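PDB 4OMF: F420-reducing hydrogenase, subunit beta from Methanothermobacter marburgensis, which probably carries electrons, through its FAD and iron-sulfur cluster, from the hydrogen-oxidising part of the F420-reducing hydrogenase complex to coenzyme F420. Local coordinates for residues Y76-N81 with N137-S142; K7-A12 with W216-T221; A88-G93 with G118-A123. One frame throughout, in Å; residues are numbered along the deposited sequence.

Interaction 1 of 3, residues Y76-N81 with N137-S142; sequences YTFSPN and NFPYTS. With FAD (flavin-adenine dinucleotide), chain R.
N137 leans against the backbone of Y76 and T77: with CG anti to the backbone N (chi1 -152°), the amide reaches back to 76-77 and ND2 donates to T77 O at 3.2 Å. That donor stands above the carbonyl plane, while FAD N6A also gives T77 O a weak hydrogen bond of 2.8 Å, so one carbonyl serves both the protein and the adenine. The other end of the amide, OD1, accepts from the N-H of F138, and N137 CG lies 3.4 Å from the flavin methyl FAD C7M; the iron-sulfur cluster touches this side chain too. F138 follows with its ring edge toward Y76 O, in plane, CD2 being 3.6 Å from that oxygen. F138 O accepts from T77 OG1 at 2.8 Å; the same oxygen also lies over the face of the F78 ring, a matter of proximity and not a bond. P139, at the N-cap of helix 140-150, sets its CA 3.6 Å from F78 CE1. Y140 turns its ring edge to T77 CG2, while its hydroxyl bonds to F54 O. N137 and T77 thus probably help to hold the adenine amino group and the flavin methyl edge in place beside the cluster.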
loop_
_atom_site.group_PDB
_atom_site.type_symbol
_atom_site.label_atom_id
_atom_site.label_comp_id
_atom_site.label_asym_id
_atom_site.label_seq_id
_atom_site.Cartn_x
_atom_site.Cartn_y
_atom_site.Cartn_z
ATOM N N TYR C 76 17.823 -8.033 -26.138
ATOM C CA TYR C 76 18.008 -6.627 -25.771
ATOM C C TYR C 76 16.765 -6.046 -25.095
ATOM O O TYR C 76 16.217 -5.040 -25.546
ATOM C CB TYR C 76 18.394 -5.785 -26.990
ATOM C CG TYR C 76 19.719 -6.204 -27.585
ATOM C CD1 TYR C 76 20.920 -5.975 -26.899
ATOM C CD2 TYR C 76 19.777 -6.822 -28.831
ATOM C CE1 TYR C 76 22.134 -6.360 -27.439
ATOM C CE2 TYR C 76 20.991 -7.217 -29.377
ATOM C CZ TYR C 76 22.165 -6.983 -28.679
ATOM O OH TYR C 76 23.358 -7.381 -29.231
ATOM N N THR C 77 16.326 -6.701 -24.019
ATOM C CA THR C 77 15.271 -6.170 -23.175
ATOM C C THR C 77 15.512 -6.655 -21.749
ATOM O O THR C 77 16.540 -7.299 -21.442
ATOM C CB THR C 77 13.856 -6.555 -23.692
ATOM O OG1 THR C 77 12.846 -5.857 -22.936
ATOM C CG2 THR C 77 13.615 -8.047 -23.578
ATOM N N PHE C 78 14.604 -6.314 -20.845
ATOM C CA PHE C 78 14.859 -6.540 -19.428
ATOM C C PHE C 78 14.854 -8.009 -19.036
ATOM O O PHE C 78 13.967 -8.763 -19.424
ATOM C CB PHE C 78 13.817 -5.808 -18.569
ATOM C CG PHE C 78 13.634 -4.363 -18.932
ATOM C CD1 PHE C 78 12.373 -3.857 -19.199
ATOM C CD2 PHE C 78 14.720 -3.500 -18.995
ATOM C CE1 PHE C 78 12.194 -2.520 -19.528
ATOM C CE2 PHE C 78 14.551 -2.177 -19.333
ATOM C CZ PHE C 78 13.278 -1.680 -19.602
ATOM N N SER C 79 15.848 -8.401 -18.245
ATOM C CA SER C 79 15.841 -9.668 -17.532
ATOM C C SER C 79 16.471 -9.346 -16.193
ATOM O O SER C 79 17.686 -9.269 -16.092
ATOM C CB SER C 79 16.623 -10.753 -18.265
ATOM O OG SER C 79 16.619 -11.972 -17.529
ATOM N N PRO C 80 15.641 -9.092 -15.169
ATOM C CA PRO C 80 16.204 -8.594 -13.905
ATOM C C PRO C 80 16.869 -9.724 -13.136
ATOM O O PRO C 80 16.311 -10.207 -12.141
ATOM C CB PRO C 80 14.977 -8.059 -13.151
ATOM C CG PRO C 80 13.857 -8.013 -14.171
ATOM C CD PRO C 80 14.174 -9.115 -15.144
ATOM N N ASN C 81 18.051 -10.126 -13.592
ATOM C CA ASN C 81 18.714 -11.328 -13.091
ATOM C C ASN C 81 18.973 -11.316 -11.601
ATOM O O ASN C 81 18.970 -12.370 -10.981
ATOM C CB ASN C 81 20.054 -11.548 -13.818
ATOM C CG ASN C 81 19.874 -12.088 -15.213
ATOM O OD1 ASN C 81 18.755 -12.332 -15.655
ATOM N ND2 ASN C 81 20.981 -12.294 -15.915
ATOM N N ASN C 137 19.415 -0.441 -22.646
ATOM C CA ASN C 137 18.452 -1.531 -22.737
ATOM C C ASN C 137 17.052 -0.985 -23.084
ATOM O O ASN C 137 16.785 0.191 -22.898
ATOM C CB ASN C 137 18.416 -2.342 -21.436
ATOM C CG ASN C 137 17.998 -3.785 -21.663
ATOM O OD1 ASN C 137 17.671 -4.173 -22.780
ATOM N ND2 ASN C 137 18.027 -4.594 -20.600
ATOM N N PHE C 138 16.199 -1.843 -23.628
ATOM C CA PHE C 138 14.914 -1.431 -24.223
ATOM C C PHE C 138 13.697 -2.077 -23.566
ATOM O O PHE C 138 13.704 -3.262 -23.256
ATOM C CB PHE C 138 14.881 -1.772 -25.731
ATOM C CG PHE C 138 15.959 -1.108 -26.529
ATOM C CD1 PHE C 138 15.795 0.196 -26.992
ATOM C CD2 PHE C 138 17.149 -1.767 -26.800
ATOM C CE1 PHE C 138 16.799 0.838 -27.716
ATOM C CE2 PHE C 138 18.161 -1.129 -27.517
ATOM C CZ PHE C 138 17.978 0.176 -27.980
ATOM N N PRO C 139 12.628 -1.294 -23.355
ATOM C CA PRO C 139 11.375 -1.978 -23.010
ATOM C C PRO C 139 10.984 -2.918 -24.165
ATOM O O PRO C 139 11.382 -2.710 -25.316
ATOM C CB PRO C 139 10.368 -0.839 -22.829
ATOM C CG PRO C 139 11.206 0.413 -22.654
ATOM C CD PRO C 139 12.489 0.174 -23.396
ATOM N N TYR C 140 10.223 -3.954 -23.853
ATOM C CA TYR C 140 9.845 -4.939 -24.853
ATOM C C TYR C 140 9.071 -4.301 -26.022
ATOM O O TYR C 140 9.282 -4.657 -27.190
ATOM C CB TYR C 140 9.014 -6.053 -24.218
ATOM C CG TYR C 140 8.727 -7.221 -25.161
ATOM C CD1 TYR C 140 7.431 -7.479 -25.619
ATOM C CD2 TYR C 140 9.756 -8.054 -25.587
ATOM C CE1 TYR C 140 7.161 -8.551 -26.477
ATOM C CE2 TYR C 140 9.505 -9.134 -26.452
ATOM C CZ TYR C 140 8.205 -9.362 -26.893
ATOM O OH TYR C 140 7.938 -10.423 -27.717
ATOM N N THR C 141 8.211 -3.326 -25.721
ATOM C CA THR C 141 7.444 -2.662 -26.775
ATOM C C THR C 141 8.340 -1.906 -27.754
ATOM O O THR C 141 8.010 -1.794 -28.928
ATOM C CB THR C 141 6.408 -1.680 -26.208
ATOM O OG1 THR C 141 7.021 -0.947 -25.142
ATOM C CG2 THR C 141 5.179 -2.430 -25.697
ATOM N N SER C 142 9.474 -1.397 -27.273
ATOM C CA SER C 142 10.424 -0.757 -28.166
ATOM C C SER C 142 11.015 -1.780 -29.120
ATOM O O SER C 142 11.134 -1.511 -30.304
ATOM C CB SER C 142 11.539 -0.063 -27.383
ATOM O OG SER C 142 11.021 1.117 -26.794
HETATM P PA FAD R . 26.464 -16.415 -24.584
HETATM O O1A FAD R . 25.664 -16.081 -25.816
HETATM O O2A FAD R . 27.189 -17.716 -24.401
HETATM O O5B FAD R . 25.494 -16.245 -23.333
HETATM C C5B FAD R . 24.843 -14.971 -23.223
HETATM C C4B FAD R . 24.460 -14.779 -21.754
HETATM O O4B FAD R . 23.862 -13.492 -21.592
HETATM C C3B FAD R . 23.435 -15.826 -21.336
HETATM O O3B FAD R . 23.802 -16.462 -20.102
HETATM C C2B FAD R . 22.167 -15.007 -21.134
HETATM O O2B FAD R . 21.381 -15.543 -20.059
HETATM C C1B FAD R . 22.685 -13.617 -20.811
HETATM N N9A FAD R . 21.696 -12.602 -21.215
HETATM C C8A FAD R . 21.139 -12.488 -22.434
HETATM N N7A FAD R . 20.283 -11.440 -22.472
HETATM C C5A FAD R . 20.306 -10.874 -21.233
HETATM C C6A FAD R . 19.617 -9.739 -20.578
HETATM N N6A FAD R . 18.708 -8.982 -21.247
HETATM N N1A FAD R . 19.934 -9.490 -19.297
HETATM C C2A FAD R . 20.805 -10.248 -18.598
HETATM N N3A FAD R . 21.464 -11.309 -19.122
HETATM C C4A FAD R . 21.243 -11.647 -20.417
HETATM N N1 FAD R . 27.997 -6.188 -25.958
HETATM C C2 FAD R . 28.886 -5.174 -26.308
HETATM O O2 FAD R . 29.990 -5.486 -26.797
HETATM N N3 FAD R . 28.498 -3.851 -26.146
HETATM C C4 FAD R . 27.273 -3.532 -25.598
HETATM O O4 FAD R . 26.980 -2.327 -25.433
HETATM C C4X FAD R . 26.194 -4.454 -25.873
HETATM N N5 FAD R . 24.860 -4.032 -25.376
HETATM C C5X FAD R . 24.229 -5.053 -24.529
HETATM C C6 FAD R . 22.989 -4.677 -23.985
HETATM C C7 FAD R . 22.191 -5.632 -23.344
HETATM C C7M FAD R . 20.852 -5.232 -22.739
HETATM C C8 FAD R . 22.648 -6.947 -23.281
HETATM C C8M FAD R . 21.875 -8.073 -22.621
HETATM C C9 FAD R . 23.885 -7.334 -23.840
HETATM C C9A FAD R . 24.646 -6.402 -24.554
HETATM N N10 FAD R . 25.935 -6.755 -25.030
HETATM C C10 FAD R . 26.668 -5.870 -25.798
HETATM C "C1'" FAD R . 26.603 -8.030 -24.701
HETATM C "C2'" FAD R . 26.425 -9.112 -25.735
HETATM O "O2'" FAD R . 25.398 -8.917 -26.595
HETATM C "C3'" FAD R . 26.590 -10.352 -25.232
HETATM O "O3'" FAD R . 25.568 -10.759 -24.441
HETATM C "C4'" FAD R . 27.971 -10.701 -24.703
HETATM O "O4'" FAD R . 29.005 -10.430 -25.672
HETATM C "C5'" FAD R . 28.031 -12.163 -24.250
HETATM O "O5'" FAD R . 28.106 -13.013 -25.384
HETATM P P FAD R . 28.611 -14.526 -25.253
HETATM O O1P FAD R . 29.907 -14.485 -24.474
HETATM O O2P FAD R . 28.617 -15.173 -26.607
HETATM O O3P FAD R . 27.483 -15.187 -24.284
#

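Interaction 2 of 3, residues K7-A12 with W216-T221; sequences KEIVSA and WSTVIT
Strands 8-12 and 217-221 run antiparallel as neighbours inside the mixed sheet of the chain, flanked by strand 239-243 beyond the first and strand 205-208 beyond the second. Their axes approach to 4.6 Å, and the hydrogen-bonded pairs are E8 with T221, V10 with V219 and A12 with S217. V219 N donates to V10 O at 2.8 Å and A12 N to S217 O at 2.7 Å; beyond the strand end, K7 N reaches T221 O at 2.7 Å. A water donates to V219 O and, more weakly, to E8 O. On one face I9 and I220 lie side by side and point the same way, CG1 against CG1 at 3.8 Å, while I9 CG2, anti to the backbone N, meets T218 CG2 at the same distance. An alanine at I9 removes CG1, CG2 and CD1, which would probably open a gap beside I220 CG1 and T218 CG2. On the other face V10 CG2 packs on V219 CB, and V219 CG2 reaches A12 CB at 3.9 Å. W216, just before its strand, brings CE3 to 3.5 Å from A12 C. S217 OG accepts from G26 N, and the S217 side chain comes to about 4 Å from FAD. This is regular antiparallel pairing between two non-edge strands of a mixed alpha/beta sheet, with I28 of helix 28-39 and F230 of helix 224-235 on the face of V10, A12 and V219.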
loop_
_atom_site.group_PDB
_atom_site.type_symbol
_atom_site.label_atom_id
_atom_site.label_comp_id
_atom_site.label_asym_id
_atom_site.label_seq_id
_atom_site.Cartn_x
_atom_site.Cartn_y
_atom_site.Cartn_z
ATOM N N LYS C 7 43.222 -7.062 -15.080
ATOM C CA LYS C 7 44.485 -7.797 -15.041
ATOM C C LYS C 7 44.971 -8.101 -16.441
ATOM O O LYS C 7 46.154 -7.948 -16.757
ATOM C CB LYS C 7 44.323 -9.092 -14.239
ATOM C CG LYS C 7 44.170 -8.874 -12.735
ATOM C CD LYS C 7 44.020 -10.186 -11.975
ATOM C CE LYS C 7 43.695 -9.933 -10.510
ATOM N NZ LYS C 7 44.812 -9.287 -9.786
ATOM N N GLU C 8 44.051 -8.529 -17.297
ATOM C CA GLU C 8 44.407 -8.836 -18.679
ATOM C C GLU C 8 43.211 -8.656 -19.602
ATOM O O GLU C 8 42.079 -8.847 -19.183
ATOM C CB GLU C 8 44.944 -10.264 -18.789
ATOM C CG GLU C 8 45.583 -10.545 -20.147
ATOM C CD GLU C 8 46.397 -11.822 -20.164
ATOM O OE1 GLU C 8 46.522 -12.458 -19.099
ATOM O OE2 GLU C 8 46.916 -12.183 -21.245
ATOM N N ILE C 9 43.475 -8.263 -20.849
ATOM C CA ILE C 9 42.450 -8.192 -21.885
ATOM C C ILE C 9 42.881 -9.038 -23.081
ATOM O O ILE C 9 43.989 -8.861 -23.598
ATOM C CB ILE C 9 42.201 -6.746 -22.358
ATOM C CG1 ILE C 9 41.805 -5.861 -21.166
ATOM C CG2 ILE C 9 41.135 -6.732 -23.449
ATOM C CD1 ILE C 9 41.523 -4.413 -21.544
ATOM N N VAL C 10 42.004 -9.949 -23.510
ATOM C CA VAL C 10 42.270 -10.825 -24.641
ATOM C C VAL C 10 41.050 -10.885 -25.558
ATOM O O VAL C 10 39.942 -10.485 -25.168
ATOM C CB VAL C 10 42.619 -12.269 -24.190
ATOM C CG1 VAL C 10 43.930 -12.281 -23.373
ATOM C CG2 VAL C 10 41.451 -12.916 -23.400
ATOM N N SER C 11 41.261 -11.400 -26.764
ATOM C CA SER C 11 40.155 -11.799 -27.630
ATOM C C SER C 11 39.979 -13.314 -27.484
ATOM O O SER C 11 40.975 -14.044 -27.499
ATOM C CB SER C 11 40.434 -11.420 -29.094
ATOM O OG SER C 11 39.227 -11.436 -29.848
ATOM N N ALA C 12 38.741 -13.788 -27.318
ATOM C CA ALA C 12 38.548 -15.217 -27.066
ATOM C C ALA C 12 37.274 -15.784 -27.665
ATOM O O ALA C 12 36.305 -15.063 -27.959
ATOM C CB ALA C 12 38.585 -15.514 -25.541
ATOM N N TRP C 216 33.886 -13.786 -31.967
ATOM C CA TRP C 216 34.897 -13.673 -30.919
ATOM C C TRP C 216 34.463 -12.633 -29.911
ATOM O O TRP C 216 33.565 -11.815 -30.186
ATOM C CB TRP C 216 36.256 -13.288 -31.500
ATOM C CG TRP C 216 36.894 -14.361 -32.308
ATOM C CD1 TRP C 216 36.557 -14.747 -33.575
ATOM C CD2 TRP C 216 37.996 -15.185 -31.912
ATOM N NE1 TRP C 216 37.381 -15.765 -33.991
ATOM C CE2 TRP C 216 38.275 -16.053 -32.989
ATOM C CE3 TRP C 216 38.773 -15.279 -30.748
ATOM C CZ2 TRP C 216 39.302 -16.998 -32.942
ATOM C CZ3 TRP C 216 39.794 -16.223 -30.702
ATOM C CH2 TRP C 216 40.046 -17.069 -31.795
ATOM N N SER C 217 35.087 -12.665 -28.740
ATOM C CA SER C 217 34.734 -11.746 -27.647
ATOM C C SER C 217 35.960 -11.079 -27.052
ATOM O O SER C 217 37.020 -11.695 -26.971
ATOM C CB SER C 217 34.010 -12.473 -26.519
ATOM O OG SER C 217 32.748 -12.952 -26.918
ATOM N N THR C 218 35.791 -9.843 -26.588
ATOM C CA THR C 218 36.828 -9.144 -25.838
ATOM C C THR C 218 36.611 -9.413 -24.353
ATOM O O THR C 218 35.558 -9.079 -23.796
ATOM C CB THR C 218 36.803 -7.641 -26.128
ATOM O OG1 THR C 218 36.929 -7.430 -27.545
ATOM C CG2 THR C 218 37.922 -6.932 -25.391
ATOM N N VAL C 219 37.600 -10.058 -23.732
ATOM C CA VAL C 219 37.466 -10.582 -22.369
ATOM C C VAL C 219 38.421 -9.873 -21.417
ATOM O O VAL C 219 39.636 -9.955 -21.567
ATOM C CB VAL C 219 37.769 -12.099 -22.318
ATOM C CG1 VAL C 219 37.608 -12.640 -20.899
ATOM C CG2 VAL C 219 36.869 -12.857 -23.280
ATOM N N ILE C 220 37.851 -9.202 -20.431
ATOM C CA ILE C 220 38.618 -8.426 -19.464
ATOM C C ILE C 220 38.573 -9.140 -18.117
ATOM O O ILE C 220 37.501 -9.227 -17.519
ATOM C CB ILE C 220 38.022 -7.017 -19.311
ATOM C CG1 ILE C 220 38.085 -6.249 -20.636
ATOM C CG2 ILE C 220 38.755 -6.250 -18.219
ATOM C CD1 ILE C 220 37.234 -4.984 -20.627
ATOM N N THR C 221 39.700 -9.682 -17.648
ATOM C CA THR C 221 39.705 -10.292 -16.315
ATOM C C THR C 221 40.056 -9.216 -15.294
ATOM O O THR C 221 40.872 -8.345 -15.571
ATOM C CB THR C 221 40.693 -11.487 -16.193
ATOM O OG1 THR C 221 41.989 -11.084 -16.612
ATOM C CG2 THR C 221 40.239 -12.648 -17.068
HETATM O O HOH W 1 41.602 -11.496 -20.174
#

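Interaction 3 of 3, residues A88-G93 with G118-A123; sequences AVRQYG and GVRFLA
R90 grips the backbone of R120 with both terminal nitrogens of its guanidinium: NH2 donates to R120 O at 2.9 Å and NH1 to the same oxygen at 3.0 Å. The acceptor lies in the guanidinium plane, at its end, and both donors arrive from one face of the carbonyl, tilted a little over 20° from its plane. A bend at chi2 (-68°) swings the arginine chain round from the end of helix 85-89 to this carbonyl. Next door, F121 O lies near the edge of the same guanidinium, with K125 NZ as its hydrogen-bonding partner. Beside this clasp is the apolar part of the tight region: V89 CG1 meets L122 CD1 at 3.7 Å and V89 CG2 lies 3.9 Å from that same methyl, the two side chains crossing at about a right angle. L85 and M112 close in on L122 from helices 85-89 and 103-114.

The looser side is toward F121, which is partly exposed. Of its side chain only CB approaches, 4.2 Å from R90 NH1, and the ring leads away from 88-93. Within its own segment F121 CE2 stands 3.4 Å above the plane of the R120 guanidinium, toward its rim; side chains of two neighbouring protein chains also pack on F121. The planes of the two arginine heads are 87° apart. R90 NE is hydrogen-bonded to the backbone of one neighbouring protein chain, whose acidic side chains form salt bridges with R90 NH2 and R120 NE; R120 NH2 has an acidic partner on another. The arginine charges are thus probably balanced across the subunit interfaces, while the two bonds to R120 O, with that from NE, probably hold the R90 head flat and turned toward its acidic partner.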
loop_
_atom_site.group_PDB
_atom_site.type_symbol
_atom_site.label_atom_id
_atom_site.label_comp_id
_atom_site.label_asym_id
_atom_site.label_seq_id
_atom_site.Cartn_x
_atom_site.Cartn_y
_atom_site.Cartn_z
ATOM N N ALA C 88 18.077 -18.713 -5.281
ATOM C CA ALA C 88 19.098 -19.677 -5.666
ATOM C C ALA C 88 19.822 -20.246 -4.453
ATOM O O ALA C 88 20.174 -21.419 -4.448
ATOM C CB ALA C 88 20.093 -19.030 -6.645
ATOM N N VAL C 89 19.975 -19.453 -3.394
ATOM C CA VAL C 89 20.699 -19.956 -2.221
ATOM C C VAL C 89 19.736 -20.445 -1.127
ATOM O O VAL C 89 20.175 -20.960 -0.088
ATOM C CB VAL C 89 21.660 -18.899 -1.651
ATOM C CG1 VAL C 89 22.737 -18.514 -2.706
ATOM C CG2 VAL C 89 20.903 -17.660 -1.153
ATOM N N ARG C 90 18.431 -20.304 -1.353
ATOM C CA ARG C 90 17.465 -20.874 -0.410
ATOM C C ARG C 90 16.997 -22.232 -0.923
ATOM O O ARG C 90 17.713 -23.212 -0.755
ATOM C CB ARG C 90 16.312 -19.906 -0.164
ATOM C CG ARG C 90 16.811 -18.547 0.389
ATOM C CD ARG C 90 17.377 -18.642 1.806
ATOM N NE ARG C 90 17.346 -17.317 2.428
ATOM C CZ ARG C 90 18.422 -16.571 2.671
ATOM N NH1 ARG C 90 19.641 -17.019 2.390
ATOM N NH2 ARG C 90 18.272 -15.378 3.223
ATOM N N GLN C 91 15.824 -22.308 -1.560
ATOM C CA GLN C 91 15.292 -23.626 -1.905
ATOM C C GLN C 91 16.144 -24.381 -2.919
ATOM O O GLN C 91 16.103 -25.609 -2.944
ATOM C CB GLN C 91 13.848 -23.520 -2.432
ATOM C CG GLN C 91 12.812 -23.220 -1.339
ATOM C CD GLN C 91 12.686 -21.741 -1.009
ATOM O OE1 GLN C 91 13.345 -20.885 -1.601
ATOM N NE2 GLN C 91 11.837 -21.437 -0.040
ATOM N N TYR C 92 16.907 -23.689 -3.762
ATOM C CA TYR C 92 17.754 -24.446 -4.708
ATOM C C TYR C 92 18.981 -25.054 -4.014
ATOM O O TYR C 92 19.625 -25.969 -4.560
ATOM C CB TYR C 92 18.201 -23.576 -5.883
ATOM C CG TYR C 92 17.104 -23.318 -6.897
ATOM C CD1 TYR C 92 16.970 -24.127 -8.022
ATOM C CD2 TYR C 92 16.209 -22.269 -6.729
ATOM C CE1 TYR C 92 15.959 -23.896 -8.957
ATOM C CE2 TYR C 92 15.203 -22.027 -7.664
ATOM C CZ TYR C 92 15.090 -22.847 -8.767
ATOM O OH TYR C 92 14.095 -22.601 -9.682
ATOM N N GLY C 93 19.298 -24.553 -2.818
ATOM C CA GLY C 93 20.325 -25.168 -1.974
ATOM C C GLY C 93 21.770 -24.802 -2.323
ATOM O O GLY C 93 22.715 -25.397 -1.789
ATOM N N GLY C 118 19.592 -6.032 4.373
ATOM C CA GLY C 118 18.455 -6.946 4.502
ATOM C C GLY C 118 18.698 -8.320 3.882
ATOM O O GLY C 118 17.755 -9.073 3.643
ATOM N N VAL C 119 19.955 -8.639 3.597
ATOM C CA VAL C 119 20.259 -9.832 2.783
ATOM C C VAL C 119 21.139 -10.808 3.572
ATOM O O VAL C 119 22.348 -10.604 3.736
ATOM C CB VAL C 119 20.934 -9.437 1.447
ATOM C CG1 VAL C 119 21.103 -10.652 0.540
ATOM C CG2 VAL C 119 20.077 -8.374 0.722
ATOM N N ARG C 120 20.489 -11.833 4.108
ATOM C CA ARG C 120 21.104 -12.823 4.987
ATOM C C ARG C 120 21.734 -13.979 4.207
ATOM O O ARG C 120 21.055 -14.584 3.414
ATOM C CB ARG C 120 20.019 -13.363 5.944
ATOM C CG ARG C 120 20.376 -14.572 6.798
ATOM C CD ARG C 120 19.084 -15.044 7.504
ATOM N NE ARG C 120 19.239 -16.388 8.074
ATOM C CZ ARG C 120 19.392 -16.663 9.368
ATOM N NH1 ARG C 120 19.375 -15.698 10.282
ATOM N NH2 ARG C 120 19.538 -17.928 9.749
ATOM N N PHE C 121 23.019 -14.264 4.447
ATOM C CA PHE C 121 23.716 -15.441 3.905
ATOM C C PHE C 121 23.555 -15.606 2.385
ATOM O O PHE C 121 23.155 -16.678 1.885
ATOM C CB PHE C 121 23.237 -16.713 4.618
ATOM C CG PHE C 121 23.447 -16.696 6.124
ATOM C CD1 PHE C 121 24.457 -15.934 6.696
ATOM C CD2 PHE C 121 22.637 -17.448 6.956
ATOM C CE1 PHE C 121 24.657 -15.925 8.082
ATOM C CE2 PHE C 121 22.842 -17.443 8.354
ATOM C CZ PHE C 121 23.855 -16.678 8.901
ATOM N N LEU C 122 23.865 -14.535 1.663
ATOM C CA LEU C 122 23.979 -14.591 0.208
ATOM C C LEU C 122 25.335 -14.077 -0.264
ATOM O O LEU C 122 25.959 -14.686 -1.126
ATOM C CB LEU C 122 22.851 -13.800 -0.456
ATOM C CG LEU C 122 23.075 -13.542 -1.957
ATOM C CD1 LEU C 122 23.174 -14.885 -2.725
ATOM C CD2 LEU C 122 21.948 -12.720 -2.499
ATOM N N ALA C 123 25.809 -12.980 0.332
ATOM C CA ALA C 123 26.959 -12.247 -0.218
ATOM C C ALA C 123 28.190 -13.124 -0.476
ATOM O O ALA C 123 28.801 -13.050 -1.541
ATOM C CB ALA C 123 27.323 -11.109 0.702
#

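In the fold
Interactions 1 and 2 sit on opposite sides of the chain's centre, their centres 26 Å apart, yet both reach FAD. The 76-81/137-142 contact borders the adenine and the flavin's methyl edge, and the side chain of N137 is also about 4 Å from the iron-sulfur cluster; in interaction 2, strand 217-221 brings the side chain of S217 to about 4 Å from FAD. Interaction 3 lies farther out, 26 Å from interaction 1 and 31 Å from interaction 2 between centres, its arginines bridged to neighbouring protein chains; such chains also pack against interaction 1, whereas none touches interaction 2. In sequence, interaction 2 brackets interaction 1, which in turn brackets interaction 3. Interactions 1 and 3 come nearest, about 8 Å between nearest atoms.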